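Ribonucleoside triphosphate reductase (Lactobacillus leichmannii, PDB 1L1L) catalyses the B12-dependent reduction of ribonucleoside triphosphates to 2'-deoxyribonucleoside triphosphates, as a class II, allosterically regulated monomeric ribonucleotide reductase. Local coordinates at residues H566-D579 with N602-D616. Residues are numbered along the deposited sequence; the frame is centred on the assembly and turned at random.
Sequences HYGAYLIQRIRFQD and NTTCVEFPIKAVGAD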
ATOM      1  N   HIS A 566      15.390  -8.708 -11.050  1.00 30.33           N
ATOM      2  CA  HIS A 566      15.628  -7.478 -11.794  1.00 31.25           C
ATOM      3  C   HIS A 566      15.098  -7.561 -13.220  1.00 31.47           C
ATOM      4  O   HIS A 566      15.070  -8.637 -13.824  1.00 31.75           O
ATOM      5  CB  HIS A 566      17.125  -7.184 -11.825  1.00 31.00           C
ATOM      6  CG  HIS A 566      17.670  -6.713 -10.517  1.00 31.18           C
ATOM      7  ND1 HIS A 566      17.422  -5.451 -10.019  1.00 31.34           N
ATOM      8  CD2 HIS A 566      18.442  -7.337  -9.594  1.00 31.47           C
ATOM      9  CE1 HIS A 566      18.018  -5.317  -8.847  1.00 30.86           C
ATOM     10  NE2 HIS A 566      18.642  -6.448  -8.566  1.00 30.88           N
ATOM     11  N   TYR A 567      14.669  -6.426 -13.754  1.00 31.68           N
ATOM     12  CA  TYR A 567      14.181  -6.399 -15.120  1.00 32.87           C
ATOM     13  C   TYR A 567      15.320  -6.752 -16.075  1.00 32.63           C
ATOM     14  O   TYR A 567      15.089  -7.351 -17.123  1.00 31.39           O
ATOM     15  CB  TYR A 567      13.607  -5.019 -15.454  1.00 34.83           C
ATOM     16  CG  TYR A 567      13.106  -4.908 -16.873  1.00 37.39           C
ATOM     17  CD1 TYR A 567      13.945  -4.474 -17.898  1.00 38.97           C
ATOM     18  CD2 TYR A 567      11.802  -5.276 -17.199  1.00 39.05           C
ATOM     19  CE1 TYR A 567      13.499  -4.410 -19.211  1.00 39.92           C
ATOM     20  CE2 TYR A 567      11.348  -5.215 -18.506  1.00 40.47           C
ATOM     21  CZ  TYR A 567      12.200  -4.781 -19.507  1.00 40.89           C
ATOM     22  OH  TYR A 567      11.749  -4.711 -20.803  1.00 42.79           O
ATOM     23  N   GLY A 568      16.547  -6.387 -15.698  1.00 32.84           N
ATOM     24  CA  GLY A 568      17.714  -6.674 -16.529  1.00 33.67           C
ATOM     25  C   GLY A 568      19.036  -6.410 -15.815  1.00 34.36           C
ATOM     26  O   GLY A 568      19.082  -5.630 -14.872  1.00 34.06           O
ATOM     27  N   ALA A 569      20.111  -7.048 -16.269  1.00 34.48           N
ATOM     28  CA  ALA A 569      21.441  -6.888 -15.660  1.00 33.97           C
ATOM     29  C   ALA A 569      21.974  -5.464 -15.801  1.00 33.90           C
ATOM     30  O   ALA A 569      22.428  -4.851 -14.832  1.00 33.62           O
ATOM     31  CB  ALA A 569      22.417  -7.863 -16.299  1.00 33.73           C
ATOM     32  N   TYR A 570      21.927  -4.955 -17.023  1.00 33.85           N
ATOM     33  CA  TYR A 570      22.379  -3.607 -17.327  1.00 34.40           C
ATOM     34  C   TYR A 570      21.219  -2.931 -18.044  1.00 33.76           C
ATOM     35  O   TYR A 570      20.715  -3.442 -19.044  1.00 34.42           O
ATOM     36  CB  TYR A 570      23.603  -3.655 -18.237  1.00 35.66           C
ATOM     37  CG  TYR A 570      24.809  -4.290 -17.595  1.00 37.46           C
ATOM     38  CD1 TYR A 570      25.572  -3.593 -16.657  1.00 37.63           C
ATOM     39  CD2 TYR A 570      25.181  -5.597 -17.907  1.00 37.76           C
ATOM     40  CE1 TYR A 570      26.674  -4.180 -16.049  1.00 38.31           C
ATOM     41  CE2 TYR A 570      26.282  -6.195 -17.301  1.00 38.24           C
ATOM     42  CZ  TYR A 570      27.022  -5.480 -16.373  1.00 38.50           C
ATOM     43  OH  TYR A 570      28.111  -6.070 -15.763  1.00 40.28           O
ATOM     44  N   LEU A 571      20.800  -1.781 -17.539  1.00 33.35           N
ATOM     45  CA  LEU A 571      19.675  -1.087 -18.141  1.00 33.27           C
ATOM     46  C   LEU A 571      19.816   0.422 -18.124  1.00 32.78           C
ATOM     47  O   LEU A 571      20.610   0.982 -17.373  1.00 32.24           O
ATOM     48  CB  LEU A 571      18.391  -1.409 -17.370  1.00 33.79           C
ATOM     49  CG  LEU A 571      17.883  -2.830 -17.144  1.00 35.69           C
ATOM     50  CD1 LEU A 571      16.926  -2.817 -15.963  1.00 35.97           C
ATOM     51  CD2 LEU A 571      17.192  -3.345 -18.392  1.00 36.00           C
ATOM     52  N   ILE A 572      19.019   1.067 -18.966  1.00 31.47           N
ATOM     53  CA  ILE A 572      18.936   2.514 -18.980  1.00 31.29           C
ATOM     54  C   ILE A 572      17.547   2.710 -18.387  1.00 31.43           C
ATOM     55  O   ILE A 572      16.549   2.326 -19.006  1.00 31.72           O
ATOM     56  CB  ILE A 572      18.916   3.119 -20.396  1.00 31.22           C
ATOM     57  CG1 ILE A 572      20.296   3.032 -21.047  1.00 31.59           C
ATOM     58  CG2 ILE A 572      18.449   4.570 -20.317  1.00 30.74           C
ATOM     59  CD1 ILE A 572      21.398   3.733 -20.284  1.00 33.11           C
ATOM     60  N   GLN A 573      17.466   3.260 -17.183  1.00 30.26           N
ATOM     61  CA  GLN A 573      16.159   3.483 -16.588  1.00 30.90           C
ATOM     62  C   GLN A 573      15.777   4.932 -16.779  1.00 30.27           C
ATOM     63  O   GLN A 573      16.562   5.828 -16.490  1.00 29.42           O
ATOM     64  CB  GLN A 573      16.159   3.112 -15.107  1.00 32.03           C
ATOM     65  CG  GLN A 573      16.228   1.613 -14.888  1.00 34.68           C
ATOM     66  CD  GLN A 573      15.510   1.175 -13.629  1.00 36.16           C
ATOM     67  OE1 GLN A 573      14.341   1.500 -13.427  1.00 35.84           O
ATOM     68  NE2 GLN A 573      16.206   0.424 -12.777  1.00 37.83           N
ATOM     69  N   ARG A 574      14.573   5.152 -17.303  1.00 29.85           N
ATOM     70  CA  ARG A 574      14.073   6.497 -17.554  1.00 29.05           C
ATOM     71  C   ARG A 574      13.119   6.983 -16.470  1.00 29.39           C
ATOM     72  O   ARG A 574      12.137   6.310 -16.136  1.00 29.72           O
ATOM     73  CB  ARG A 574      13.349   6.555 -18.907  1.00 28.98           C
ATOM     74  CG  ARG A 574      14.247   6.335 -20.102  1.00 29.20           C
ATOM     75  CD  ARG A 574      13.480   6.526 -21.409  1.00 30.06           C
ATOM     76  NE  ARG A 574      14.392   6.580 -22.540  1.00 30.90           N
ATOM     77  CZ  ARG A 574      14.990   5.522 -23.064  1.00 32.17           C
ATOM     78  NH1 ARG A 574      14.761   4.316 -22.568  1.00 32.50           N
ATOM     79  NH2 ARG A 574      15.838   5.674 -24.074  1.00 32.55           N
ATOM     80  N   ILE A 575      13.409   8.163 -15.934  1.00 27.72           N
ATOM     81  CA  ILE A 575      12.579   8.782 -14.915  1.00 28.29           C
ATOM     82  C   ILE A 575      11.964  10.016 -15.553  1.00 28.33           C
ATOM     83  O   ILE A 575      12.670  10.835 -16.139  1.00 27.12           O
ATOM     84  CB  ILE A 575      13.422   9.194 -13.699  1.00 28.89           C
ATOM     85  CG1 ILE A 575      14.222   7.989 -13.214  1.00 30.26           C
ATOM     86  CG2 ILE A 575      12.527   9.726 -12.598  1.00 30.07           C
ATOM     87  CD1 ILE A 575      13.363   6.757 -12.948  1.00 31.47           C
ATOM     88  N   ARG A 576      10.644  10.142 -15.450  1.00 28.19           N
ATOM     89  CA  ARG A 576       9.939  11.264 -16.048  1.00 29.82           C
ATOM     90  C   ARG A 576       9.728  12.423 -15.085  1.00 29.28           C
ATOM     91  O   ARG A 576       9.316  12.228 -13.931  1.00 30.11           O
ATOM     92  CB  ARG A 576       8.600  10.772 -16.618  1.00 31.28           C
ATOM     93  CG  ARG A 576       8.806   9.522 -17.469  1.00 35.06           C
ATOM     94  CD  ARG A 576       7.729   9.306 -18.517  1.00 38.92           C
ATOM     95  NE  ARG A 576       6.390   9.297 -17.945  1.00 41.86           N
ATOM     96  CZ  ARG A 576       5.300   8.949 -18.624  1.00 44.27           C
ATOM     97  NH1 ARG A 576       4.107   8.971 -18.033  1.00 45.27           N
ATOM     98  NH2 ARG A 576       5.406   8.562 -19.891  1.00 44.36           N
ATOM     99  N   PHE A 577      10.021  13.626 -15.578  1.00 28.31           N
ATOM    100  CA  PHE A 577       9.900  14.862 -14.817  1.00 28.98           C
ATOM    101  C   PHE A 577       9.083  15.898 -15.569  1.00 29.04           C
ATOM    102  O   PHE A 577       9.129  15.961 -16.795  1.00 28.97           O
ATOM    103  CB  PHE A 577      11.278  15.520 -14.583  1.00 27.54           C
ATOM    104  CG  PHE A 577      12.226  14.709 -13.754  1.00 25.93           C
ATOM    105  CD1 PHE A 577      12.982  13.692 -14.326  1.00 25.97           C
ATOM    106  CD2 PHE A 577      12.349  14.956 -12.388  1.00 26.31           C
ATOM    107  CE1 PHE A 577      13.847  12.919 -13.553  1.00 25.44           C
ATOM    108  CE2 PHE A 577      13.210  14.191 -11.603  1.00 24.56           C
ATOM    109  CZ  PHE A 577      13.960  13.170 -12.183  1.00 25.59           C
ATOM    110  N   GLN A 578       8.370  16.731 -14.822  1.00 30.04           N
ATOM    111  CA  GLN A 578       7.626  17.832 -15.413  1.00 31.43           C
ATOM    112  C   GLN A 578       8.732  18.748 -15.936  1.00 31.46           C
ATOM    113  O   GLN A 578       9.780  18.887 -15.298  1.00 29.76           O
ATOM    114  CB  GLN A 578       6.807  18.561 -14.343  1.00 34.22           C
ATOM    115  CG  GLN A 578       5.298  18.309 -14.430  1.00 38.88           C
ATOM    116  CD  GLN A 578       4.543  18.701 -13.164  1.00 42.06           C
ATOM    117  OE1 GLN A 578       3.315  18.833 -13.177  1.00 44.50           O
ATOM    118  NE2 GLN A 578       5.269  18.866 -12.061  1.00 43.89           N
ATOM    119  N   ASP A 579       8.517  19.353 -17.098  1.00 30.94           N
ATOM    120  CA  ASP A 579       9.515  20.239 -17.684  1.00 32.40           C
ATOM    121  C   ASP A 579       9.920  21.398 -16.772  1.00 32.63           C
ATOM    122  O   ASP A 579      10.968  21.998 -16.973  1.00 32.40           O
ATOM    123  CB  ASP A 579       9.016  20.796 -19.020  1.00 32.64           C
ATOM    124  CG  ASP A 579       9.055  19.773 -20.137  1.00 34.41           C
ATOM    125  OD1 ASP A 579       8.695  20.138 -21.273  1.00 34.68           O
ATOM    126  OD2 ASP A 579       9.449  18.611 -19.894  1.00 35.24           O
ATOM    127  N   ASN A 602       4.544  18.119 -22.090  1.00 31.31           N
ATOM    128  CA  ASN A 602       5.397  18.921 -21.199  1.00 31.53           C
ATOM    129  C   ASN A 602       6.136  18.107 -20.147  1.00 30.36           C
ATOM    130  O   ASN A 602       6.182  18.492 -18.977  1.00 31.51           O
ATOM    131  CB  ASN A 602       4.569  19.985 -20.481  1.00 33.77           C
ATOM    132  CG  ASN A 602       3.773  20.842 -21.431  1.00 36.26           C
ATOM    133  OD1 ASN A 602       4.326  21.484 -22.328  1.00 37.61           O
ATOM    134  ND2 ASN A 602       2.460  20.863 -21.237  1.00 37.91           N
ATOM    135  N   THR A 603       6.723  16.993 -20.560  1.00 29.16           N
ATOM    136  CA  THR A 603       7.453  16.130 -19.644  1.00 27.42           C
ATOM    137  C   THR A 603       8.816  15.773 -20.258  1.00 26.75           C
ATOM    138  O   THR A 603       8.957  15.676 -21.474  1.00 24.70           O
ATOM    139  CB  THR A 603       6.628  14.847 -19.354  1.00 28.12           C
ATOM    140  OG1 THR A 603       5.443  15.195 -18.625  1.00 28.44           O
ATOM    141  CG2 THR A 603       7.430  13.849 -18.564  1.00 28.69           C
ATOM    142  N   THR A 604       9.820  15.597 -19.407  1.00 25.53           N
ATOM    143  CA  THR A 604      11.175  15.270 -19.851  1.00 27.04           C
ATOM    144  C   THR A 604      11.624  13.949 -19.247  1.00 27.09           C
ATOM    145  O   THR A 604      11.393  13.688 -18.064  1.00 26.78           O
ATOM    146  CB  THR A 604      12.213  16.352 -19.394  1.00 26.97           C
ATOM    147  OG1 THR A 604      11.880  17.623 -19.956  1.00 28.58           O
ATOM    148  CG2 THR A 604      13.623  15.968 -19.832  1.00 27.46           C
ATOM    149  N   CYS A 605      12.259  13.117 -20.061  1.00 27.10           N
ATOM    150  CA  CYS A 605      12.781  11.848 -19.589  1.00 27.74           C
ATOM    151  C   CYS A 605      14.254  12.065 -19.278  1.00 26.97           C
ATOM    152  O   CYS A 605      14.946  12.778 -20.004  1.00 26.52           O
ATOM    153  CB  CYS A 605      12.701  10.769 -20.668  1.00 30.40           C
ATOM    154  SG  CYS A 605      11.103   9.955 -20.855  1.00 34.73           S
ATOM    155  N   VAL A 606      14.723  11.454 -18.199  1.00 26.32           N
ATOM    156  CA  VAL A 606      16.129  11.542 -17.851  1.00 24.12           C
ATOM    157  C   VAL A 606      16.629  10.096 -17.760  1.00 24.07           C
ATOM    158  O   VAL A 606      16.043   9.260 -17.053  1.00 21.94           O
ATOM    159  CB  VAL A 606      16.333  12.296 -16.519  1.00 24.97           C
ATOM    160  CG1 VAL A 606      17.821  12.356 -16.180  1.00 24.44           C
ATOM    161  CG2 VAL A 606      15.761  13.709 -16.636  1.00 24.34           C
ATOM    162  N   GLU A 607      17.706   9.804 -18.487  1.00 23.74           N
ATOM    163  CA  GLU A 607      18.267   8.458 -18.537  1.00 24.62           C
ATOM    164  C   GLU A 607      19.311   8.139 -17.462  1.00 26.42           C
ATOM    165  O   GLU A 607      20.368   8.793 -17.377  1.00 26.23           O
ATOM    166  CB  GLU A 607      18.848   8.218 -19.931  1.00 26.72           C
ATOM    167  CG  GLU A 607      17.889   8.698 -21.030  1.00 27.97           C
ATOM    168  CD  GLU A 607      18.301   8.301 -22.430  1.00 32.04           C
ATOM    169  OE1 GLU A 607      19.381   7.700 -22.606  1.00 31.97           O
ATOM    170  OE2 GLU A 607      17.521   8.592 -23.370  1.00 34.42           O
ATOM    171  N   PHE A 608      19.013   7.120 -16.656  1.00 25.50           N
ATOM    172  CA  PHE A 608      19.915   6.694 -15.577  1.00 26.50           C
ATOM    173  C   PHE A 608      20.495   5.313 -15.851  1.00 27.57           C
ATOM    174  O   PHE A 608      19.773   4.313 -15.824  1.00 27.01           O
ATOM    175  CB  PHE A 608      19.185   6.636 -14.225  1.00 24.72           C
ATOM    176  CG  PHE A 608      18.689   7.966 -13.724  1.00 24.97           C
ATOM    177  CD1 PHE A 608      17.563   8.568 -14.284  1.00 25.21           C
ATOM    178  CD2 PHE A 608      19.357   8.624 -12.683  1.00 23.91           C
ATOM    179  CE1 PHE A 608      17.106   9.810 -13.818  1.00 24.42           C
ATOM    180  CE2 PHE A 608      18.913   9.859 -12.212  1.00 24.36           C
ATOM    181  CZ  PHE A 608      17.788  10.457 -12.777  1.00 25.01           C
ATOM    182  N   PRO A 609      21.802   5.234 -16.149  1.00 28.27           N
ATOM    183  CA  PRO A 609      22.413   3.923 -16.406  1.00 30.01           C
ATOM    184  C   PRO A 609      22.423   3.164 -15.071  1.00 31.37           C
ATOM    185  O   PRO A 609      22.769   3.742 -14.040  1.00 31.90           O
ATOM    186  CB  PRO A 609      23.829   4.281 -16.870  1.00 30.14           C
ATOM    187  CG  PRO A 609      23.646   5.654 -17.490  1.00 30.51           C
ATOM    188  CD  PRO A 609      22.721   6.329 -16.507  1.00 29.09           C
ATOM    189  N   ILE A 610      22.030   1.892 -15.075  1.00 32.47           N
ATOM    190  CA  ILE A 610      22.002   1.122 -13.831  1.00 33.34           C
ATOM    191  C   ILE A 610      22.479  -0.314 -13.964  1.00 34.21           C
ATOM    192  O   ILE A 610      22.065  -1.045 -14.866  1.00 32.69           O
ATOM    193  CB  ILE A 610      20.582   1.083 -13.207  1.00 34.00           C
ATOM    194  CG1 ILE A 610      20.139   2.494 -12.824  1.00 33.52           C
ATOM    195  CG2 ILE A 610      20.581   0.175 -11.976  1.00 33.59           C
ATOM    196  CD1 ILE A 610      18.773   2.561 -12.169  1.00 35.57           C
ATOM    197  N   LYS A 611      23.350  -0.710 -13.045  1.00 35.13           N
ATOM    198  CA  LYS A 611      23.885  -2.064 -13.028  1.00 37.27           C
ATOM    199  C   LYS A 611      23.307  -2.815 -11.844  1.00 37.09           C
ATOM    200  O   LYS A 611      23.395  -2.356 -10.705  1.00 37.74           O
ATOM    201  CB  LYS A 611      25.408  -2.044 -12.911  1.00 38.86           C
ATOM    202  CG  LYS A 611      26.026  -3.430 -12.837  1.00 41.18           C
ATOM    203  CD  LYS A 611      27.550  -3.363 -12.839  1.00 42.75           C
ATOM    204  CE  LYS A 611      28.164  -4.764 -12.834  1.00 43.58           C
ATOM    205  NZ  LYS A 611      29.658  -4.728 -12.898  1.00 44.59           N
ATOM    206  N   ALA A 612      22.709  -3.969 -12.111  1.00 36.90           N
ATOM    207  CA  ALA A 612      22.127  -4.755 -11.033  1.00 36.63           C
ATOM    208  C   ALA A 612      23.198  -5.575 -10.338  1.00 36.41           C
ATOM    209  O   ALA A 612      24.183  -5.981 -10.954  1.00 35.87           O
ATOM    210  CB  ALA A 612      21.044  -5.673 -11.576  1.00 36.16           C
ATOM    211  N   VAL A 613      23.002  -5.799  -9.044  1.00 36.73           N
ATOM    212  CA  VAL A 613      23.926  -6.600  -8.260  1.00 36.56           C
ATOM    213  C   VAL A 613      24.033  -7.968  -8.915  1.00 36.86           C
ATOM    214  O   VAL A 613      23.039  -8.509  -9.414  1.00 37.73           O
ATOM    215  CB  VAL A 613      23.410  -6.782  -6.826  1.00 36.72           C
ATOM    216  CG1 VAL A 613      24.328  -7.701  -6.049  1.00 36.69           C
ATOM    217  CG2 VAL A 613      23.309  -5.434  -6.144  1.00 36.49           C
ATOM    218  N   GLY A 614      25.241  -8.519  -8.935  1.00 36.18           N
ATOM    219  CA  GLY A 614      25.439  -9.827  -9.527  1.00 36.13           C
ATOM    220  C   GLY A 614      25.184  -9.869 -11.017  1.00 36.22           C
ATOM    221  O   GLY A 614      24.977 -10.941 -11.586  1.00 36.34           O
ATOM    222  N   ALA A 615      25.212  -8.702 -11.651  1.00 36.69           N
ATOM    223  CA  ALA A 615      24.975  -8.588 -13.084  1.00 37.39           C
ATOM    224  C   ALA A 615      25.816  -9.555 -13.917  1.00 38.91           C
ATOM    225  O   ALA A 615      25.347 -10.084 -14.930  1.00 39.23           O
ATOM    226  CB  ALA A 615      25.233  -7.151 -13.535  1.00 37.32           C
ATOM    227  N   ASP A 616      27.052  -9.793 -13.486  1.00 40.00           N
ATOM    228  CA  ASP A 616      27.953 -10.678 -14.217  1.00 41.30           C
ATOM    229  C   ASP A 616      28.036 -12.097 -13.672  1.00 41.41           C
ATOM    230  O   ASP A 616      28.954 -12.845 -14.011  1.00 40.71           O
ATOM    231  CB  ASP A 616      29.355 -10.064 -14.269  1.00 42.50           C
ATOM    232  CG  ASP A 616      29.376  -8.752 -15.015  1.00 43.73           C
ATOM    233  OD1 ASP A 616      28.836  -8.710 -16.143  1.00 43.64           O
ATOM    234  OD2 ASP A 616      29.930  -7.767 -14.478  1.00 45.11           O
TER
HETATM  235  O   HOH W   1      19.878  -3.035 -13.801  1.00 39.38           O
HETATM  236  O   HOH W   2       9.090  18.115 -23.040  1.00 36.21           O
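Y570-Q578 and T603-K611 run antiparallel as neighbouring strands, with axes 4.5 Å apart at closest. Paired N-H and C=O groups join L571 to I610, Q573 to F608, I575 to V606 and F577 to T604. Beyond the strand end, A612 N donates to A569 O, and A612 CB makes a CH-pi contact over one H566 ring face, 12° off its normal. On one face, F577 CD1 lies 3.6 Å from V606 CG2, and helix 583-589 covers both. I575 CG1 packs at 3.5 Å on F608 CE1, the side chains at about a right angle. On the other face, R574 NH2 reaches E607 OE2 in a long salt bridge (3.4 Å). R574 NH1 also bonds A688 O, E595 and E691 pair with the same guanidinium, and R701 pairs with E607. K611, its CG anti to the backbone N (chi1 178°), extends alongside the Y570 ring, and A615 CB sits over a ring face. Y570 OH donates to D616 OD1 (2.8 Å) on its syn side, tilted 32° out of the carboxylate plane. K611 NZ adds a weak salt bridge to D616 OD2. At the far end, T604 OG1 donates to D579 OD2 (2.6 Å) from above the carboxylate plane. The two strands form the middle of an antiparallel sheet, between 593-596 and 690-692. Backbone bonds set the register; D579 and D616 each accept a hydroxyl of the opposite segment, consistent with added hold at both ends.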